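PDB 3N6X: putative glutathionylspermidine synthase from Methylobacillus flagellatus, which probably acts as an ATP-grasp ligase, using ATP to join a carboxylate to an amine, although its own substrates are not established. Local coordinates for residues 191-196 against 468-473. Numbering follows the deposited sequence.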
loop_
_atom_site.group_PDB
_atom_site.type_symbol
_atom_site.label_atom_id
_atom_site.label_comp_id
_atom_site.label_asym_id
_atom_site.label_seq_id
_atom_site.Cartn_x
_atom_site.Cartn_y
_atom_site.Cartn_z
ATOM N N TYR A 191 17.338 -3.362 20.670
ATOM C CA TYR A 191 15.880 -3.322 20.486
ATOM C C TYR A 191 15.309 -4.707 20.159
ATOM O O TYR A 191 15.869 -5.423 19.316
ATOM C CB TYR A 191 15.496 -2.349 19.373
ATOM C CG TYR A 191 15.468 -0.901 19.792
ATOM C CD1 TYR A 191 14.309 -0.326 20.306
ATOM C CD2 TYR A 191 16.566 -0.072 19.575
ATOM C CE1 TYR A 191 14.262 1.019 20.654
ATOM C CE2 TYR A 191 16.525 1.283 19.902
ATOM C CZ TYR A 191 15.369 1.825 20.443
ATOM O OH TYR A 191 15.323 3.159 20.768
ATOM N N PRO A 192 14.141 -5.073 20.759
ATOM C CA PRO A 192 13.506 -6.356 20.403
ATOM C C PRO A 192 12.665 -6.213 19.115
ATOM O O PRO A 192 11.429 -6.191 19.172
ATOM C CB PRO A 192 12.641 -6.666 21.631
ATOM C CG PRO A 192 12.277 -5.325 22.188
ATOM C CD PRO A 192 13.328 -4.321 21.745
ATOM N N VAL A 193 13.345 -6.094 17.950
ATOM C CA VAL A 193 12.687 -5.872 16.659
ATOM C C VAL A 193 12.082 -7.157 16.096
ATOM O O VAL A 193 12.786 -8.157 15.960
ATOM C CB VAL A 193 13.626 -5.158 15.637
ATOM C CG1 VAL A 193 12.884 -4.830 14.332
ATOM C CG2 VAL A 193 14.235 -3.897 16.242
ATOM N N ALA A 194 10.762 -7.135 15.786
ATOM C CA ALA A 194 10.077 -8.292 15.191
ATOM C C ALA A 194 10.562 -8.507 13.744
ATOM O O ALA A 194 10.808 -7.531 13.035
ATOM C CB ALA A 194 8.573 -8.084 15.213
ATOM N N PRO A 195 10.778 -9.777 13.314
ATOM C CA PRO A 195 11.285 -10.012 11.947
ATOM C C PRO A 195 10.221 -9.830 10.859
ATOM O O PRO A 195 9.028 -9.890 11.149
ATOM C CB PRO A 195 11.783 -11.451 12.011
ATOM C CG PRO A 195 10.899 -12.103 13.012
ATOM C CD PRO A 195 10.578 -11.052 14.044
ATOM N N VAL A 196 10.662 -9.638 9.592
ATOM C CA VAL A 196 9.758 -9.405 8.451
ATOM C C VAL A 196 10.011 -10.357 7.286
ATOM O O VAL A 196 9.149 -10.489 6.407
ATOM C CB VAL A 196 9.805 -7.922 7.962
ATOM C CG1 VAL A 196 9.169 -6.980 8.976
ATOM C CG2 VAL A 196 11.231 -7.488 7.628
ATOM N N ASP A 468 13.448 2.181 7.471
ATOM C CA ASP A 468 13.085 0.862 7.974
ATOM C C ASP A 468 12.039 1.095 9.062
ATOM O O ASP A 468 12.122 2.095 9.773
ATOM C CB ASP A 468 14.328 0.169 8.578
ATOM C CG ASP A 468 14.124 -1.267 9.041
ATOM O OD1 ASP A 468 13.037 -1.837 8.769
ATOM O OD2 ASP A 468 15.051 -1.824 9.665
ATOM N N THR A 469 11.038 0.218 9.167
ATOM C CA THR A 469 10.015 0.329 10.216
ATOM C C THR A 469 10.206 -0.800 11.202
ATOM O O THR A 469 10.124 -1.981 10.826
ATOM C CB THR A 469 8.580 0.335 9.620
ATOM O OG1 THR A 469 8.493 1.331 8.613
ATOM C CG2 THR A 469 7.500 0.576 10.682
ATOM N N TRP A 470 10.462 -0.447 12.463
ATOM C CA TRP A 470 10.674 -1.423 13.523
ATOM C C TRP A 470 9.421 -1.606 14.351
ATOM O O TRP A 470 8.898 -0.636 14.897
ATOM C CB TRP A 470 11.811 -0.971 14.443
ATOM C CG TRP A 470 13.185 -0.987 13.833
ATOM C CD1 TRP A 470 13.529 -1.365 12.565
ATOM C CD2 TRP A 470 14.405 -0.631 14.492
ATOM N NE1 TRP A 470 14.887 -1.235 12.385
ATOM C CE2 TRP A 470 15.450 -0.788 13.555
ATOM C CE3 TRP A 470 14.717 -0.189 15.795
ATOM C CZ2 TRP A 470 16.789 -0.540 13.881
ATOM C CZ3 TRP A 470 16.040 0.078 16.109
ATOM C CH2 TRP A 470 17.061 -0.104 15.163
ATOM N N ILE A 471 8.939 -2.844 14.459
ATOM C CA ILE A 471 7.835 -3.165 15.348
ATOM C C ILE A 471 8.431 -3.943 16.503
ATOM O O ILE A 471 9.068 -4.983 16.287
ATOM C CB ILE A 471 6.652 -3.910 14.630
ATOM C CG1 ILE A 471 5.758 -2.909 13.834
ATOM C CG2 ILE A 471 5.779 -4.656 15.643
ATOM C CD1 ILE A 471 6.315 -2.334 12.554
ATOM N N LEU A 472 8.336 -3.387 17.714
ATOM C CA LEU A 472 8.903 -4.021 18.906
ATOM C C LEU A 472 8.070 -5.193 19.371
ATOM O O LEU A 472 6.842 -5.141 19.294
ATOM C CB LEU A 472 9.114 -3.000 20.036
ATOM C CG LEU A 472 10.022 -1.801 19.695
ATOM C CD1 LEU A 472 10.449 -1.080 20.954
ATOM C CD2 LEU A 472 11.271 -2.241 18.854
ATOM N N LYS A 473 8.743 -6.291 19.783
ATOM C CA LYS A 473 8.080 -7.537 20.211
ATOM C C LYS A 473 7.313 -7.404 21.533
ATOM O O LYS A 473 7.740 -6.686 22.430
ATOM C CB LYS A 473 9.082 -8.695 20.275
ATOM C CG LYS A 473 9.468 -9.230 18.907
ATOM C CD LYS A 473 10.419 -10.411 19.012
ATOM C CE LYS A 473 11.838 -10.034 18.674
ATOM N NZ LYS A 473 12.758 -11.189 18.804
HETATM O O HOH W 1 9.698 -5.060 12.541
#
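V193 lays both methyls over one face of the W470 indole. Followed outward, W470 CB touches V193 CG1 at 4.0 Å, and CG is shared by the two methyls. Beyond this the ring divides them: W470 CD1 keeps to V193 CG1 and W470 CD2 to V193 CG2 (3.7 Å). V193 CG2 makes a CH-pi contact over the face, 4.1 Å from the W470 five-membered ring centroid. With V193 CG1 anti to the backbone N (chi1 -175°), CG2 lies beside that N and also meets the six-membered ring. There W470 CE3 lies over a face of the Y191 ring, and W470 CZ3 approaches Y191 CD2 to 3.5 Å; the ring planes meet obliquely at 59°. At the edge of the indole, W470 NE1 donates to D468 OD2 (2.8 Å), in the ring plane but from above the carboxylate plane. R177 forms a salt bridge to the same oxygen, so the acceptor is itself held, which probably limits rotation of the ring.

V193 and L472 form a single backbone bridge, their segments running almost at right angles (83°). It fastens the loop between helices 185-190 and 199-209 to the C-terminal end of strand 464-471, within the probable circularly permuted ATP-grasp fold. A194 N to I471 O (2.8 Å) is nearly straight; K473 N to P192 O (2.8 Å) is slightly bent. P192 centres an inverse gamma turn, and its carbonyl also receives a CA-H...O contact from L472. Water 1 extends the link from A194 O to I471 N. L472 CD2 packs 3.9 Å from Y191 CD1, while Y191 OH hydrogen-bonds with I23 O and Y27 N.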